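Local coordinates for protein putative oxidoreductase (Mycobacterium avium, PDB 3QHA) that is a putative oxidoreductase of the 3-hydroxyisobutyrate dehydrogenase family that probably uses a dinucleotide cofactor, NAD or NADP, to oxidise an alcohol group, at residues 213-216 with 217-221; 187-190 with 191-194; 46-49 with 50-54. All blocks are in the same frame, centred on the assembly; numbering follows the deposited sequence.

Contact 1: 213-216 with 217-221; sequences GRVV and RHTDA
Val215 and Thr219 meet one turn apart on a helix through a doubled hydrogen bond. Val215 O accepts from Thr219 N at 2.9 Å and from Thr219 OG1 at 2.7 Å. The two donors come from opposite faces of the carbonyl plane, so the oxygen is gripped from both. The hydroxyl reaches back because OG1 sits between the backbone N and the carbonyl carbon (chi1 53°). The other backbone bonds are regular i to i+4 helix bonds: Arg217 to Gly213, His218 to Arg214 and Asp220 to Val216.

Within this turn the Arg217 side chain packs rather than bonds. It bends at chi3 (-74°) and lays the flat guanidinium over the backbone of Gly213. Gly213 O lies 3.4 Å above the guanidinium plane, over its centre. Arg217 NH2 stands 4.0 Å from Arg214 CG. The apolar touch is light, with Val215 CG1 4.2 Å from Thr219 CG2. Val216 CG1 sets a methyl 3.7 Å from the carboxylate oxygen Asp220 OD2.

The polar ends turn to the second subunit. Arg184 of the second subunit pairs with Asp220 in a salt bridge and also hydrogen-bonds Thr219 OG1, while Arg217 NH1 bonds Gly227 O of that subunit. Across the dimer, Arg214 packs on Ile169 in strand 165-172 of the second subunit, and Thr219 on Ser132 in its strand 125-132.

Contact 2: 187-190 with 191-194; sequences LTFT and SYAA
Thr188 lies alongside Tyr192, one turn further along the helix, and their side chains run in the same direction. The methyl CG2 of Thr188 sits over the face of the Tyr192 ring in a CH-pi contact, 4.1 Å from the ring centroid. It is 24° off the ring normal and nearest to CZ, at 3.8 Å. The carbonyl Thr188 O also lies above a face of this ring, offset toward the rim. Phe189 meets the tyrosine obliquely, with CD2 of Phe189 3.9 Å from CD2 of Tyr192. The two ring planes are almost perpendicular, at 88°.

Thr188 O has a second task, as acceptor of two hydrogen bonds. Tyr192 N gives one to Thr188 O at 3.0 Å. Ser191 OG gives the other to Thr188 O at 2.8 Å. The serine hydroxyl stands above the carbonyl plane. It is folded back there with OG between the backbone N and the carbonyl carbon (chi1 81°).

These residues lie midway along helix 176-204, the long helix that runs from the Rossmann-type domain into the all-helical C-terminal domain, as in 3-hydroxyisobutyrate dehydrogenases. Ordinary helix bonds hold the backbone, from Ser191 N to Leu187 O, from Ala193 N to Phe189 O and from Ala194 N to Thr190 O.

Further out, Thr190 OG1 bonds back to Met186 O in the preceding turn. The second subunit packs against the contact. Leu187 meets Ser191 of the second subunit, Thr190 meets Ala194 of that subunit, and Phe189 packs on Gly255 of the same partner chain.

Contact 3: 46-49 with 50-54; sequences IRIE and AMTPL
Arg47 occupies the N-cap position of helix 48-55 and meets Ala50 in the first turn. Its carbonyl Arg47 O accepts from Ala50 N at 3.1 Å, and the bond is far from straight (136°). Met51 N adds a weak bond to the same carbonyl. The side chains of Arg47 and Ala50 touch lightly, CB to CB, at 4.1 Å. Arg47 NH2 makes a salt bridge with Asp45, the residue that follows strand 41-44.

Ile48 comes next, and its carbonyl bonds Thr52 twice, with a weak third bond from Met51 N. Ile48 O takes Thr52 N at 3.1 Å and Thr52 OG1 at 3.1 Å. The hydroxyl stands above the carbonyl plane. Thr52 OG1 can turn back because it lies beside its own backbone N (chi1 -53°). It also lies 4.0 Å from Ile48 CG1, where the two side chains cross.

Glu49 folds over the start of the helix, with its chain bent at chi2. One turn on, Glu49 O faces the Pro53 ring, with Pro53 CD 3.2 Å away. Proline has no N-H to give this carbonyl, and the helix is kinked there.

On the inner side, Ala50 and Met51 touch Leu23 in the glycine-rich loop region. The turn opens the helix of the beta-alpha-beta unit formed by strand 41-44, helix 48-55 and strand 60-61. Such a unit is part of the Rossmann fold. The loop between strand 18-21 and helix 27-33, which holds Leu23 and which the Arg47 side chain touches, is consistent with a GxGxxG dinucleotide-binding motif.

Overall arrangement
The three contacts are each local to one helix, and they fall in two parts of the chain. Contact 3 lies in the N-terminal Rossmann-type domain and touches no other chain of the assembly. Contacts 1 and 2 belong to the helical C-terminal part, on helices that follow one another, and both meet the second subunit. Their centres are 15 Å apart, and their nearest atoms about 8 Å. Contact 3 is remote from both, with centres 37 Å from contact 1 and 34 Å from contact 2. It is the one beside the glycine-rich pattern where a dinucleotide would probably bind. Contacts 1 and 2 instead belong to the dimer interface.

Contact 1: 213-216 with 217-221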
loop_
_atom_site.group_PDB
_atom_site.type_symbol
_atom_site.label_atom_id
_atom_site.label_comp_id
_atom_site.label_asym_id
_atom_site.label_seq_id
_atom_site.Cartn_x
_atom_site.Cartn_y
_atom_site.Cartn_z
ATOM N N GLY B 213 8.875 3.214 8.639
ATOM C CA GLY B 213 8.501 3.685 7.311
ATOM C C GLY B 213 9.285 2.990 6.214
ATOM O O GLY B 213 8.711 2.583 5.206
ATOM N N ARG B 214 10.594 2.841 6.411
ATOM C CA ARG B 214 11.429 2.152 5.423
ATOM C C ARG B 214 10.958 0.709 5.213
ATOM O O ARG B 214 10.885 0.249 4.077
ATOM C CB ARG B 214 12.923 2.209 5.796
ATOM C CG ARG B 214 13.588 3.543 5.420
ATOM C CD ARG B 214 15.121 3.537 5.550
ATOM N NE ARG B 214 15.601 2.940 6.800
ATOM C CZ ARG B 214 15.795 3.591 7.950
ATOM N NH1 ARG B 214 15.541 4.893 8.060
ATOM N NH2 ARG B 214 16.244 2.927 9.011
ATOM N N VAL B 215 10.610 0.016 6.296
ATOM C CA VAL B 215 10.115 -1.360 6.194
ATOM C C VAL B 215 8.786 -1.410 5.443
ATOM O O VAL B 215 8.605 -2.245 4.557
ATOM C CB VAL B 215 9.952 -2.022 7.580
ATOM C CG1 VAL B 215 9.282 -3.391 7.454
ATOM C CG2 VAL B 215 11.306 -2.151 8.264
ATOM N N VAL B 216 7.873 -0.505 5.789
ATOM C CA VAL B 216 6.559 -0.447 5.150
ATOM C C VAL B 216 6.689 -0.272 3.638
ATOM O O VAL B 216 6.131 -1.056 2.869
ATOM C CB VAL B 216 5.694 0.700 5.727
ATOM C CG1 VAL B 216 4.425 0.901 4.893
ATOM C CG2 VAL B 216 5.340 0.414 7.185
ATOM N N ARG B 217 7.436 0.750 3.223
ATOM C CA ARG B 217 7.589 1.058 1.805
ATOM C C ARG B 217 8.312 -0.056 1.052
ATOM O O ARG B 217 7.932 -0.398 -0.066
ATOM C CB ARG B 217 8.315 2.392 1.620
ATOM C CG ARG B 217 7.507 3.589 2.104
ATOM C CD ARG B 217 8.194 4.904 1.776
ATOM N NE ARG B 217 9.352 5.153 2.633
ATOM C CZ ARG B 217 9.304 5.680 3.859
ATOM N NH1 ARG B 217 8.144 6.021 4.416
ATOM N NH2 ARG B 217 10.433 5.865 4.538
ATOM N N HIS B 218 9.339 -0.635 1.668
ATOM C CA HIS B 218 10.081 -1.709 1.019
ATOM C C HIS B 218 9.203 -2.931 0.790
ATOM O O HIS B 218 9.180 -3.488 -0.308
ATOM C CB HIS B 218 11.305 -2.121 1.831
ATOM C CG HIS B 218 12.027 -3.296 1.252
ATOM N ND1 HIS B 218 12.853 -3.190 0.154
ATOM C CD2 HIS B 218 12.019 -4.606 1.592
ATOM C CE1 HIS B 218 13.336 -4.381 -0.147
ATOM N NE2 HIS B 218 12.850 -5.258 0.714
ATOM N N THR B 219 8.484 -3.340 1.831
ATOM C CA THR B 219 7.689 -4.561 1.773
ATOM C C THR B 219 6.452 -4.400 0.887
ATOM O O THR B 219 6.032 -5.355 0.228
ATOM C CB THR B 219 7.303 -5.041 3.186
ATOM O OG1 THR B 219 6.678 -3.975 3.917
ATOM C CG2 THR B 219 8.554 -5.490 3.933
ATOM N N ASP B 220 5.884 -3.196 0.852
ATOM C CA ASP B 220 4.761 -2.915 -0.045
ATOM C C ASP B 220 5.171 -2.902 -1.524
ATOM O O ASP B 220 4.352 -3.219 -2.389
ATOM C CB ASP B 220 4.045 -1.613 0.343
ATOM C CG ASP B 220 3.049 -1.809 1.482
ATOM O OD1 ASP B 220 2.672 -2.969 1.750
ATOM O OD2 ASP B 220 2.639 -0.809 2.110
ATOM N N ALA B 221 6.423 -2.550 -1.815
ATOM C CA ALA B 221 6.950 -2.710 -3.173
ATOM C C ALA B 221 6.946 -4.191 -3.563
ATOM O O ALA B 221 6.624 -4.542 -4.696
ATOM C CB ALA B 221 8.360 -2.133 -3.284
#

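Contact 2: 187-190 with 191-194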
loop_
_atom_site.group_PDB
_atom_site.type_symbol
_atom_site.label_atom_id
_atom_site.label_comp_id
_atom_site.label_asym_id
_atom_site.label_seq_id
_atom_site.Cartn_x
_atom_site.Cartn_y
_atom_site.Cartn_z
ATOM N N LEU B 187 -9.780 4.241 0.019
ATOM C CA LEU B 187 -8.720 3.330 0.457
ATOM C C LEU B 187 -7.415 4.059 0.745
ATOM O O LEU B 187 -6.741 3.743 1.729
ATOM C CB LEU B 187 -8.466 2.233 -0.581
ATOM C CG LEU B 187 -7.325 1.250 -0.277
ATOM C CD1 LEU B 187 -7.614 0.451 0.990
ATOM C CD2 LEU B 187 -7.114 0.314 -1.459
ATOM N N THR B 188 -7.050 5.010 -0.115
ATOM C CA THR B 188 -5.818 5.772 0.069
ATOM C C THR B 188 -5.806 6.428 1.442
ATOM O O THR B 188 -4.865 6.247 2.217
ATOM C CB THR B 188 -5.643 6.863 -1.016
ATOM O OG1 THR B 188 -5.601 6.254 -2.311
ATOM C CG2 THR B 188 -4.353 7.658 -0.797
ATOM N N PHE B 189 -6.876 7.156 1.751
ATOM C CA PHE B 189 -6.916 7.994 2.944
ATOM C C PHE B 189 -7.288 7.239 4.216
ATOM O O PHE B 189 -6.845 7.613 5.306
ATOM C CB PHE B 189 -7.821 9.205 2.711
ATOM C CG PHE B 189 -7.218 10.216 1.782
ATOM C CD1 PHE B 189 -7.727 10.417 0.508
ATOM C CD2 PHE B 189 -6.103 10.944 2.173
ATOM C CE1 PHE B 189 -7.147 11.347 -0.347
ATOM C CE2 PHE B 189 -5.522 11.870 1.327
ATOM C CZ PHE B 189 -6.040 12.073 0.066
ATOM N N THR B 190 -8.076 6.176 4.083
ATOM C CA THR B 190 -8.299 5.272 5.205
ATOM C C THR B 190 -6.980 4.582 5.563
ATOM O O THR B 190 -6.685 4.386 6.743
ATOM C CB THR B 190 -9.390 4.220 4.906
ATOM O OG1 THR B 190 -10.626 4.880 4.610
ATOM C CG2 THR B 190 -9.594 3.301 6.102
ATOM N N SER B 191 -6.178 4.238 4.554
ATOM C CA SER B 191 -4.895 3.573 4.803
ATOM C C SER B 191 -3.840 4.528 5.374
ATOM O O SER B 191 -3.012 4.110 6.181
ATOM C CB SER B 191 -4.376 2.852 3.549
ATOM O OG SER B 191 -3.729 3.745 2.660
ATOM N N TYR B 192 -3.869 5.800 4.969
ATOM C CA TYR B 192 -3.035 6.827 5.620
ATOM C C TYR B 192 -3.431 7.000 7.090
ATOM O O TYR B 192 -2.567 7.078 7.962
ATOM C CB TYR B 192 -3.128 8.187 4.906
ATOM C CG TYR B 192 -2.441 8.296 3.547
ATOM C CD1 TYR B 192 -1.633 7.272 3.037
ATOM C CD2 TYR B 192 -2.576 9.456 2.786
ATOM C CE1 TYR B 192 -1.005 7.400 1.790
ATOM C CE2 TYR B 192 -1.954 9.592 1.548
ATOM C CZ TYR B 192 -1.169 8.562 1.057
ATOM O OH TYR B 192 -0.554 8.704 -0.166
ATOM N N ALA B 193 -4.733 7.062 7.359
ATOM C CA ALA B 193 -5.237 7.086 8.737
ATOM C C ALA B 193 -4.661 5.926 9.549
ATOM O O ALA B 193 -4.169 6.121 10.661
ATOM C CB ALA B 193 -6.755 7.032 8.748
ATOM N N ALA B 194 -4.721 4.725 8.980
ATOM C CA ALA B 194 -4.182 3.524 9.627
ATOM C C ALA B 194 -2.670 3.603 9.822
ATOM O O ALA B 194 -2.149 3.129 10.834
ATOM C CB ALA B 194 -4.541 2.280 8.826
#

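Contact 3: 46-49 with 50-54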
loop_
_atom_site.group_PDB
_atom_site.type_symbol
_atom_site.label_atom_id
_atom_site.label_comp_id
_atom_site.label_asym_id
_atom_site.label_seq_id
_atom_site.Cartn_x
_atom_site.Cartn_y
_atom_site.Cartn_z
ATOM N N ILE B 46 -4.158 30.924 -16.270
ATOM C CA ILE B 46 -4.153 32.375 -16.040
ATOM C C ILE B 46 -2.807 32.874 -15.504
ATOM O O ILE B 46 -2.461 34.040 -15.682
ATOM C CB ILE B 46 -5.305 32.830 -15.096
ATOM C CG1 ILE B 46 -5.110 32.295 -13.670
ATOM C CG2 ILE B 46 -6.657 32.396 -15.661
ATOM C CD1 ILE B 46 -6.246 32.650 -12.731
ATOM N N ARG B 47 -2.058 31.980 -14.862
ATOM C CA ARG B 47 -0.743 32.298 -14.316
ATOM C C ARG B 47 0.340 32.153 -15.382
ATOM O O ARG B 47 0.562 31.061 -15.904
ATOM C CB ARG B 47 -0.433 31.373 -13.142
ATOM C CG ARG B 47 -1.451 31.443 -12.012
ATOM C CD ARG B 47 -1.312 30.260 -11.078
ATOM N NE ARG B 47 -1.835 29.028 -11.667
ATOM C CZ ARG B 47 -1.659 27.810 -11.158
ATOM N NH1 ARG B 47 -0.961 27.636 -10.038
ATOM N NH2 ARG B 47 -2.180 26.754 -11.774
ATOM N N ILE B 48 1.012 33.259 -15.697
ATOM C CA ILE B 48 2.091 33.263 -16.689
ATOM C C ILE B 48 3.223 32.297 -16.322
ATOM O O ILE B 48 3.754 31.608 -17.195
ATOM C CB ILE B 48 2.668 34.696 -16.911
ATOM C CG1 ILE B 48 3.717 34.713 -18.032
ATOM C CG2 ILE B 48 3.269 35.253 -15.624
ATOM C CD1 ILE B 48 3.152 34.463 -19.415
ATOM N N GLU B 49 3.582 32.236 -15.041
ATOM C CA GLU B 49 4.673 31.357 -14.598
ATOM C C GLU B 49 4.346 29.868 -14.748
ATOM O O GLU B 49 5.253 29.035 -14.763
ATOM C CB GLU B 49 5.113 31.675 -13.156
ATOM C CG GLU B 49 4.147 31.248 -12.036
ATOM C CD GLU B 49 3.084 32.289 -11.708
ATOM O OE1 GLU B 49 2.958 33.292 -12.445
ATOM O OE2 GLU B 49 2.368 32.102 -10.702
ATOM N N ALA B 50 3.060 29.538 -14.853
ATOM C CA ALA B 50 2.636 28.175 -15.176
ATOM C C ALA B 50 2.778 27.898 -16.675
ATOM O O ALA B 50 3.095 26.777 -17.075
ATOM C CB ALA B 50 1.199 27.943 -14.728
ATOM N N MET B 51 2.547 28.927 -17.492
ATOM C CA MET B 51 2.561 28.802 -18.954
ATOM C C MET B 51 3.960 28.636 -19.549
ATOM O O MET B 51 4.159 27.829 -20.457
ATOM C CB MET B 51 1.906 30.033 -19.594
ATOM C CG MET B 51 0.428 30.204 -19.271
ATOM S SD MET B 51 -0.627 29.193 -20.323
ATOM C CE MET B 51 -0.756 30.248 -21.767
ATOM N N THR B 52 4.921 29.406 -19.044
ATOM C CA THR B 52 6.238 29.523 -19.680
ATOM C C THR B 52 7.003 28.193 -19.805
ATOM O O THR B 52 7.543 27.899 -20.873
ATOM C CB THR B 52 7.111 30.595 -18.977
ATOM O OG1 THR B 52 6.381 31.826 -18.895
ATOM C CG2 THR B 52 8.407 30.825 -19.741
ATOM N N PRO B 53 7.049 27.385 -18.725
ATOM C CA PRO B 53 7.627 26.036 -18.812
ATOM C C PRO B 53 7.027 25.171 -19.925
ATOM O O PRO B 53 7.762 24.486 -20.637
ATOM C CB PRO B 53 7.300 25.431 -17.446
ATOM C CG PRO B 53 7.249 26.589 -16.533
ATOM C CD PRO B 53 6.704 27.734 -17.334
ATOM N N LEU B 54 5.702 25.198 -20.058
ATOM C CA LEU B 54 5.017 24.481 -21.137
ATOM C C LEU B 54 5.382 25.047 -22.506
ATOM O O LEU B 54 5.483 24.300 -23.480
ATOM C CB LEU B 54 3.495 24.509 -20.947
ATOM C CG LEU B 54 2.886 23.356 -20.140
ATOM C CD1 LEU B 54 3.108 22.021 -20.848
ATOM C CD2 LEU B 54 3.451 23.326 -18.726
#